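Local atomic coordinates of phenazine-1-carboxylate N-methyltransferase (PDB entry 2IP2), a protein that transfers a methyl group from S-adenosyl-L-methionine to phenazine-1-carboxylate, giving 5-methylphenazine-1-carboxylate in the biosynthesis of the virulence pigment pyocyanin. Residues L155-I160 against L239-G244; A149-N154 against S178-K183; I319-L322 against T326-I329; G266-I271 against G312-E317. One frame throughout, in Å; residues are numbered along the deposited sequence.

Contact 1 (L155-I160 against L239-G244); sequences LAFHEI and LSRIIG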
# COMPACT_ATOMS: atom_id res chain seq x y z
N LEU A 155 14.94 10.19 13.81
CA LEU A 155 13.80 10.83 14.47
C LEU A 155 13.70 10.37 15.93
O LEU A 155 13.48 11.19 16.83
CB LEU A 155 12.48 10.54 13.72
CG LEU A 155 11.92 11.59 12.76
CD1 LEU A 155 12.73 11.69 11.46
CD2 LEU A 155 10.45 11.35 12.44
N ALA A 156 13.87 9.08 16.16
CA ALA A 156 13.73 8.54 17.51
C ALA A 156 14.97 8.93 18.32
O ALA A 156 14.85 9.38 19.47
CB ALA A 156 13.55 7.04 17.49
N PHE A 157 16.15 8.77 17.71
CA PHE A 157 17.42 9.06 18.38
C PHE A 157 17.50 10.50 18.87
O PHE A 157 18.12 10.74 19.89
CB PHE A 157 18.63 8.79 17.47
CG PHE A 157 18.92 7.31 17.21
CD1 PHE A 157 18.28 6.29 17.93
CD2 PHE A 157 19.83 6.96 16.20
CE1 PHE A 157 18.57 4.92 17.66
CE2 PHE A 157 20.12 5.61 15.93
CZ PHE A 157 19.48 4.59 16.66
N HIS A 158 16.94 11.46 18.12
CA HIS A 158 17.03 12.86 18.50
C HIS A 158 16.18 13.16 19.72
O HIS A 158 16.47 14.12 20.46
CB HIS A 158 16.66 13.81 17.35
CG HIS A 158 17.66 13.83 16.24
ND1 HIS A 158 19.02 13.99 16.45
CD2 HIS A 158 17.51 13.72 14.90
CE1 HIS A 158 19.66 13.98 15.30
NE2 HIS A 158 18.76 13.80 14.33
N GLU A 159 15.14 12.35 19.94
CA GLU A 159 14.33 12.45 21.18
C GLU A 159 15.07 11.97 22.40
O GLU A 159 14.78 12.45 23.49
CB GLU A 159 13.02 11.67 21.12
CG GLU A 159 11.83 12.46 20.55
CD GLU A 159 11.54 13.74 21.31
OE1 GLU A 159 11.06 13.72 22.49
OE2 GLU A 159 11.80 14.80 20.71
N ILE A 160 15.99 11.03 22.24
CA ILE A 160 16.63 10.42 23.42
C ILE A 160 17.30 11.44 24.38
O ILE A 160 16.99 11.48 25.59
CB ILE A 160 17.53 9.20 23.02
CG1 ILE A 160 16.61 8.03 22.68
CG2 ILE A 160 18.45 8.77 24.17
CD1 ILE A 160 17.29 6.92 21.99
N LEU A 239 21.45 0.34 24.70
CA LEU A 239 21.31 -0.94 24.03
C LEU A 239 20.28 -0.73 22.91
O LEU A 239 19.09 -0.93 23.13
CB LEU A 239 20.80 -2.02 25.03
CG LEU A 239 21.87 -2.79 25.83
CD1 LEU A 239 22.89 -1.84 26.48
CD2 LEU A 239 21.24 -3.75 26.89
N SER A 240 20.74 -0.26 21.74
CA SER A 240 19.82 0.18 20.68
C SER A 240 19.80 -0.90 19.64
O SER A 240 20.85 -1.24 19.05
CB SER A 240 20.29 1.51 20.07
OG SER A 240 19.55 1.89 18.91
N ARG A 241 18.62 -1.47 19.42
CA ARG A 241 18.45 -2.51 18.42
C ARG A 241 19.51 -3.60 18.57
O ARG A 241 20.08 -4.03 17.58
CB ARG A 241 18.52 -1.89 17.01
CG ARG A 241 17.44 -0.91 16.74
CD ARG A 241 17.21 -0.73 15.23
NE ARG A 241 17.76 0.53 14.70
CZ ARG A 241 17.20 1.73 14.86
NH1 ARG A 241 16.07 1.85 15.56
NH2 ARG A 241 17.76 2.82 14.33
N ILE A 242 19.79 -4.01 19.80
CA ILE A 242 20.81 -5.00 20.05
C ILE A 242 20.22 -6.26 20.71
O ILE A 242 20.57 -7.35 20.36
CB ILE A 242 22.06 -4.39 20.79
CG1 ILE A 242 23.34 -5.16 20.42
CG2 ILE A 242 21.83 -4.31 22.29
CD1 ILE A 242 23.93 -4.87 19.00
N ILE A 243 19.32 -6.09 21.66
CA ILE A 243 18.73 -7.22 22.36
C ILE A 243 17.90 -8.12 21.41
O ILE A 243 17.96 -9.36 21.48
CB ILE A 243 17.93 -6.72 23.58
CG1 ILE A 243 18.89 -6.25 24.68
CG2 ILE A 243 16.94 -7.78 24.12
CD1 ILE A 243 19.85 -7.33 25.20
N GLY A 244 17.15 -7.47 20.51
CA GLY A 244 16.25 -8.17 19.56
C GLY A 244 16.91 -9.35 18.86
O GLY A 244 16.26 -10.34 18.51
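F157, on helix 154-163, and S240, at the end of strand 236-240, form the closest backbone approach of the two segments, with their CA atoms still 9.5 Å apart. This is a helix lying over a strand end in the Rossmann-like fold of class I methyltransferases, and the wide spacing means that side chains alone make the contact. F157 supplies the bridge. With chi1 at -72° its CG sits beside the backbone N, and the ring runs out from the helix until its far end meets residues 240 and 241. S240 OG, placed opposite its own backbone N, lies 3.4 Å from F157 CE1 and 3.5 Å from F157 CZ. This is packing of a hydroxyl against ring carbons; no hydrogen bond crosses between the segments. R241 follows the last strand residue, and its backbone N still bonds to I271 of the neighbouring strand 267-272. Its side chain, bent at chi3 (-104°), reaches across so that the guanidinium comes to the outer end of the phenyl ring. The two planes are 17° apart, and the side chains cross at a slant. R241 is a predicted S-adenosyl-L-methionine-binding residue, and its position just past a strand end suits the cofactor side of this fold. Around the contact, F157 also packs on A184 of helix 180-188, while R241 touches S153. The guanidinium's nearest approach to the ring is R241 NH2 to F157 CZ, 3.4 Å, with R241 NH2 lying 4.0 Å from both F157 CE1 and F157 CE2.

Contact 2 (A149-N154 against S178-K183); sequences AMKASN and SGELTK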
# COMPACT_ATOMS: atom_id res chain seq x y z
N ALA A 149 19.01 5.00 4.42
CA ALA A 149 17.60 4.72 4.71
C ALA A 149 17.33 4.63 6.22
O ALA A 149 16.26 5.02 6.71
CB ALA A 149 17.18 3.48 4.04
N MET A 150 18.30 4.09 6.97
CA MET A 150 18.13 3.93 8.43
C MET A 150 18.19 5.27 9.17
O MET A 150 17.68 5.41 10.28
CB MET A 150 19.18 2.96 8.95
CG MET A 150 18.88 1.53 8.61
SD MET A 150 17.24 1.00 9.15
CE MET A 150 17.38 1.10 10.96
N LYS A 151 18.77 6.27 8.52
CA LYS A 151 18.72 7.64 9.05
C LYS A 151 17.31 8.19 9.32
O LYS A 151 17.16 9.10 10.17
CB LYS A 151 19.51 8.58 8.16
CG LYS A 151 21.02 8.41 8.34
CD LYS A 151 21.70 9.56 7.67
CE LYS A 151 23.04 9.87 8.27
NZ LYS A 151 23.75 10.95 7.48
N ALA A 152 16.29 7.67 8.63
CA ALA A 152 14.91 8.13 8.89
C ALA A 152 14.56 7.93 10.37
O ALA A 152 13.79 8.70 10.96
CB ALA A 152 13.91 7.41 7.97
N SER A 153 15.17 6.92 10.97
CA SER A 153 14.96 6.58 12.39
C SER A 153 15.79 7.43 13.38
O SER A 153 15.65 7.28 14.59
CB SER A 153 15.15 5.07 12.61
OG SER A 153 13.98 4.38 12.16
N ASN A 154 16.62 8.33 12.85
CA ASN A 154 17.23 9.39 13.66
C ASN A 154 16.18 10.27 14.33
O ASN A 154 16.47 10.96 15.30
CB ASN A 154 18.21 10.24 12.81
CG ASN A 154 19.52 9.49 12.50
OD1 ASN A 154 19.72 8.34 12.92
ND2 ASN A 154 20.41 10.14 11.76
N SER A 178 27.18 2.27 12.80
CA SER A 178 27.74 3.47 12.17
C SER A 178 27.81 4.64 13.15
O SER A 178 28.44 5.63 12.85
CB SER A 178 26.90 3.88 10.94
OG SER A 178 25.64 4.31 11.32
N GLY A 179 27.14 4.53 14.29
CA GLY A 179 27.26 5.54 15.33
C GLY A 179 26.24 6.65 15.38
O GLY A 179 26.48 7.69 16.01
N GLU A 180 25.08 6.48 14.74
CA GLU A 180 24.12 7.60 14.69
C GLU A 180 23.58 8.02 16.04
O GLU A 180 23.34 9.20 16.26
CB GLU A 180 22.96 7.28 13.72
CG GLU A 180 23.43 7.22 12.24
CD GLU A 180 23.88 8.60 11.69
OE1 GLU A 180 23.18 9.61 11.91
OE2 GLU A 180 24.90 8.66 10.99
N LEU A 181 23.37 7.06 16.94
CA LEU A 181 22.85 7.36 18.28
C LEU A 181 23.85 8.19 19.09
O LEU A 181 23.51 9.25 19.67
CB LEU A 181 22.47 6.08 19.03
CG LEU A 181 22.00 6.19 20.48
CD1 LEU A 181 20.90 7.28 20.70
CD2 LEU A 181 21.54 4.80 21.01
N THR A 182 25.10 7.73 19.08
CA THR A 182 26.18 8.49 19.72
C THR A 182 26.26 9.91 19.14
O THR A 182 26.33 10.89 19.89
CB THR A 182 27.51 7.74 19.53
OG1 THR A 182 27.47 6.53 20.33
CG2 THR A 182 28.70 8.59 19.99
N LYS A 183 26.20 10.02 17.81
CA LYS A 183 26.29 11.34 17.20
C LYS A 183 25.10 12.25 17.57
O LYS A 183 25.32 13.40 17.91
CB LYS A 183 26.46 11.21 15.69
CG LYS A 183 26.18 12.47 14.92
CD LYS A 183 25.90 12.09 13.49
CE LYS A 183 27.16 11.57 12.83
NZ LYS A 183 27.79 12.65 11.99
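At the start of helix 180-188, directly after the glycine-rich loop that follows the first strand of the methyltransferase sheet, E180 reaches across to N154 and K151. N154 opens helix 154-163, and its CA comes within 7.2 Å of the CA of E180, the nearest backbone approach here. The polar link is a single hydrogen bond: N154 ND2 donates to E180 OE1 over 2.8 Å, with an angle of 145° at the hydrogen. The donor arrives on the anti side of the carboxylate oxygen and 33° out of the carboxylate plane, so the bond is short but neither straight nor coplanar. The amide and carboxylate planes are nonetheless nearly parallel, although the two side chains as wholes run at about a right angle. N154 OD1 rests 3.5 Å from E180 CB, which places the amide alongside the root of the glutamate as well as at its end. E180 is bent at chi2 (-68°), and this bend turns the carboxylate to both partners. K151, extended beyond CG, crosses it with its aliphatic end: K151 CE is 3.5 Å from E180 OE2. K151 NZ stays 4.3 Å from E180 OE2, an electrostatic proximity beyond salt-bridge range. E180 OE2 takes its hydrogen bond from N209 ND2, which also bonds to S178 O, so N209 ties the carboxylate to the loop. G179, with positive phi, is the helix N-cap. A glycine-rich turn after the first strand, leading into a helix, is characteristic of the first conserved motif of class I methyltransferases, the loop that in relatives borders the S-adenosyl-L-methionine site.

Contact 3 (I319-L322 against T326-I329); sequences IVDL and TRMI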
# COMPACT_ATOMS: atom_id res chain seq x y z
N ILE A 319 8.99 3.64 30.81
CA ILE A 319 8.85 3.22 29.42
C ILE A 319 8.31 4.39 28.65
O ILE A 319 7.28 4.97 29.04
CB ILE A 319 7.88 2.01 29.28
CG1 ILE A 319 8.36 0.85 30.15
CG2 ILE A 319 7.70 1.58 27.79
CD1 ILE A 319 7.38 -0.33 30.19
N VAL A 320 8.98 4.75 27.54
CA VAL A 320 8.54 5.90 26.74
C VAL A 320 8.31 5.46 25.28
O VAL A 320 9.15 4.74 24.72
CB VAL A 320 9.61 7.05 26.79
CG1 VAL A 320 9.24 8.26 25.87
CG2 VAL A 320 9.85 7.52 28.20
N ASP A 321 7.20 5.88 24.68
CA ASP A 321 6.96 5.66 23.26
C ASP A 321 7.65 6.71 22.44
O ASP A 321 7.34 7.92 22.56
CB ASP A 321 5.46 5.70 22.95
CG ASP A 321 4.71 4.50 23.53
OD1 ASP A 321 5.39 3.55 23.96
OD2 ASP A 321 3.47 4.50 23.53
N LEU A 322 8.59 6.27 21.62
CA LEU A 322 9.35 7.17 20.72
C LEU A 322 8.76 7.15 19.29
O LEU A 322 7.92 6.31 18.97
CB LEU A 322 10.85 6.80 20.70
CG LEU A 322 11.72 6.66 21.96
CD1 LEU A 322 13.07 6.02 21.54
CD2 LEU A 322 11.96 8.02 22.63
N THR A 326 9.00 2.97 18.07
CA THR A 326 10.15 2.45 18.86
C THR A 326 9.93 2.75 20.33
O THR A 326 9.19 3.67 20.68
CB THR A 326 11.55 2.96 18.39
OG1 THR A 326 12.50 2.96 19.48
CG2 THR A 326 11.47 4.33 17.86
N ARG A 327 10.53 1.95 21.20
CA ARG A 327 10.28 2.10 22.63
C ARG A 327 11.58 2.47 23.28
O ARG A 327 12.64 1.99 22.84
CB ARG A 327 9.86 0.80 23.23
CG ARG A 327 8.71 0.94 24.16
CD ARG A 327 7.54 0.19 23.52
NE ARG A 327 6.30 0.93 23.61
CZ ARG A 327 5.12 0.46 23.19
NH1 ARG A 327 5.01 -0.76 22.67
NH2 ARG A 327 4.05 1.21 23.31
N MET A 328 11.50 3.23 24.36
CA MET A 328 12.71 3.48 25.17
C MET A 328 12.38 2.91 26.53
O MET A 328 11.41 3.35 27.14
CB MET A 328 13.03 4.97 25.29
CG MET A 328 14.29 5.24 26.21
SD MET A 328 14.68 7.00 26.36
CE MET A 328 13.41 7.50 27.53
N ILE A 329 13.14 1.93 26.98
CA ILE A 329 12.92 1.31 28.31
C ILE A 329 14.15 1.66 29.18
O ILE A 329 15.26 1.19 28.89
CB ILE A 329 12.71 -0.20 28.18
CG1 ILE A 329 11.43 -0.50 27.35
CG2 ILE A 329 12.61 -0.87 29.56
CD1 ILE A 329 11.39 -1.95 26.78
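R327 and D321 face each other on one side of the antiparallel hairpin formed by strands 314-322 and 326-333, the last two strands of the methyltransferase sheet. From CB the arginine chain rises off its strand; CG packs against I319 CG2 at 3.8 Å, with V320 O also close below it. CD begins the turn toward the aspartate, and bends at chi2 and chi3 bring the guanidinium alongside D321. NE and NH2 then both donate to a single oxygen: R327 NE to D321 OD1 and R327 NH2 to D321 OD1 are each 2.8 Å. This is a side-on salt bridge. OD1 lies in the guanidinium plane, and the nitrogens meet it on the syn side, both from the same face of the carboxylate; the two planes are turned 49° apart. The second oxygen, D321 OD2, gets only a weak, longer bond from R327 NH2. NH1 points elsewhere, to a weak hydrogen bond with S276 OG. Beneath, the backbones meet in register: V320 and M328 form an antiparallel hydrogen-bonded pair, with V320 N to M328 O and M328 N to V320 O both at 2.8 Å and angles of 166° and 163°. The face bearing V320, L322, T326 and M328 is covered by L163 and A156 of helix 154-163 and is mostly apolar, although it buries T326 OG1 without a polar partner in the model; L322 CD1 lies 3.7 Å from that oxygen and 3.9 Å from M328 CB. Nearby, V320 and M328 run side by side, with M328 CE 3.6 Å from V320 CG2.

Contact 4 (G266-I271 against G312-E317); sequences GRVVVI and GGFAVE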
# COMPACT_ATOMS: atom_id res chain seq x y z
N GLY A 266 23.72 4.07 37.87
CA GLY A 266 23.78 4.02 36.39
C GLY A 266 22.45 3.51 35.85
O GLY A 266 21.63 2.95 36.60
N ARG A 267 22.25 3.65 34.53
CA ARG A 267 21.00 3.22 33.91
C ARG A 267 21.38 2.37 32.72
O ARG A 267 22.40 2.62 32.11
CB ARG A 267 20.13 4.41 33.43
CG ARG A 267 19.50 5.32 34.55
CD ARG A 267 18.72 4.43 35.55
NE ARG A 267 18.00 5.16 36.60
CZ ARG A 267 18.44 5.30 37.85
NH1 ARG A 267 17.72 5.96 38.74
NH2 ARG A 267 19.62 4.80 38.23
N VAL A 268 20.57 1.36 32.43
CA VAL A 268 20.60 0.68 31.14
C VAL A 268 19.37 1.17 30.39
O VAL A 268 18.28 1.33 30.99
CB VAL A 268 20.63 -0.86 31.28
CG1 VAL A 268 20.12 -1.54 30.02
CG2 VAL A 268 22.06 -1.36 31.61
N VAL A 269 19.55 1.49 29.11
CA VAL A 269 18.48 2.08 28.31
C VAL A 269 18.36 1.23 27.03
O VAL A 269 19.30 1.17 26.23
CB VAL A 269 18.79 3.57 27.95
CG1 VAL A 269 17.76 4.12 26.87
CG2 VAL A 269 18.81 4.46 29.23
N VAL A 270 17.23 0.53 26.90
CA VAL A 270 16.98 -0.34 25.78
C VAL A 270 16.11 0.43 24.78
O VAL A 270 15.04 1.00 25.14
CB VAL A 270 16.23 -1.58 26.23
CG1 VAL A 270 15.87 -2.44 25.03
CG2 VAL A 270 17.05 -2.40 27.29
N ILE A 271 16.59 0.54 23.54
CA ILE A 271 15.83 1.29 22.53
C ILE A 271 15.51 0.26 21.49
O ILE A 271 16.44 -0.26 20.87
CB ILE A 271 16.70 2.42 21.92
CG1 ILE A 271 17.15 3.38 23.01
CG2 ILE A 271 15.94 3.15 20.82
CD1 ILE A 271 18.49 4.03 22.70
N GLY A 312 17.93 -10.21 34.34
CA GLY A 312 19.30 -9.73 34.32
C GLY A 312 19.63 -8.82 35.49
O GLY A 312 20.67 -8.16 35.49
N GLY A 313 18.77 -8.79 36.52
CA GLY A 313 19.05 -7.96 37.70
C GLY A 313 18.77 -6.50 37.49
O GLY A 313 19.44 -5.64 38.09
N PHE A 314 17.79 -6.20 36.63
CA PHE A 314 17.29 -4.83 36.45
C PHE A 314 15.80 -4.58 36.79
O PHE A 314 14.97 -5.48 36.64
CB PHE A 314 17.57 -4.33 35.04
CG PHE A 314 19.03 -4.11 34.78
CD1 PHE A 314 19.63 -2.90 35.16
CD2 PHE A 314 19.79 -5.11 34.22
CE1 PHE A 314 21.00 -2.71 34.95
CE2 PHE A 314 21.17 -4.92 34.02
CZ PHE A 314 21.76 -3.72 34.38
N ALA A 315 15.52 -3.35 37.23
CA ALA A 315 14.17 -2.84 37.52
C ALA A 315 13.79 -1.71 36.56
O ALA A 315 14.44 -0.68 36.55
CB ALA A 315 14.13 -2.29 38.97
N VAL A 316 12.73 -1.89 35.77
CA VAL A 316 12.25 -0.83 34.87
C VAL A 316 11.77 0.38 35.62
O VAL A 316 10.94 0.27 36.54
CB VAL A 316 11.10 -1.28 33.93
CG1 VAL A 316 10.69 -0.12 33.03
CG2 VAL A 316 11.57 -2.44 33.12
N GLU A 317 12.30 1.52 35.22
CA GLU A 317 11.97 2.82 35.80
C GLU A 317 10.96 3.59 34.95
O GLU A 317 10.09 4.31 35.46
CB GLU A 317 13.24 3.64 35.93
CG GLU A 317 12.98 5.14 36.07
CD GLU A 317 14.22 5.96 35.86
OE1 GLU A 317 15.31 5.51 36.31
OE2 GLU A 317 14.11 7.05 35.23
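F314 lays one face of its phenyl ring against V268, with V268 CB over that face and V268 CG2 3.7 Å from F314 CZ. The methyl is also 3.8 Å from F314 CE1, so the valine sits toward the ring's outer part, and the two side chains cross at about a right angle. CG2 is the branch that lies beside the backbone N of V268, and that placement aims it at the ring; F314 also touches M262. The backbones themselves stay apart: V268 CA and F314 CA are 8.3 Å from each other because strands 267-272 and 314-322 are not neighbours in the Rossmann-like sheet. Strand 326-333 runs between them, and both V268 and R267 lie beside it. Ahead of F314, helix 302-311 ends in a Schellman motif whose positive-phi residue is G313; F314 N bonds back to L309 O, and the strand starts there. A second bridge reaches over the intervening strand. R267 NE donates to E317 OE1 at 2.7 Å with an angle of 150°, a salt bridge in which the donor comes nearly along the oxygen's C-O bond direction while the guanidinium and carboxylate planes stand 84° apart. The R267 side chain also touches V330 and A332 of strand 326-333. Bent at chi2, R267 also turns its NH2 back onto its neighbour's carbonyl, G266 O, 3.2 Å away and well above the carbonyl plane.

Contacts 1, 3 and 4 are partly buried and all reach the same seven-stranded sheet, whereas contact 2 is a surface contact beside it, where helices 140-150 and 154-163 meet the glycine-rich loop. Chemistry follows place. Contact 3 is the one built on backbone bonds between paired strands, and contact 4 bridges two strands separated by one, through side chains alone. Contact 1 has no hydrogen bond between its segments; contact 2 has one, from an amide to a carboxylate. Both salt bridges, in contacts 3 and 4, take their acid from the hairpin's outer strand. Helix 154-163 joins contact 1 to contact 3 through A156 on T326, and L181 packs on F157 and S240 between contacts 1 and 2.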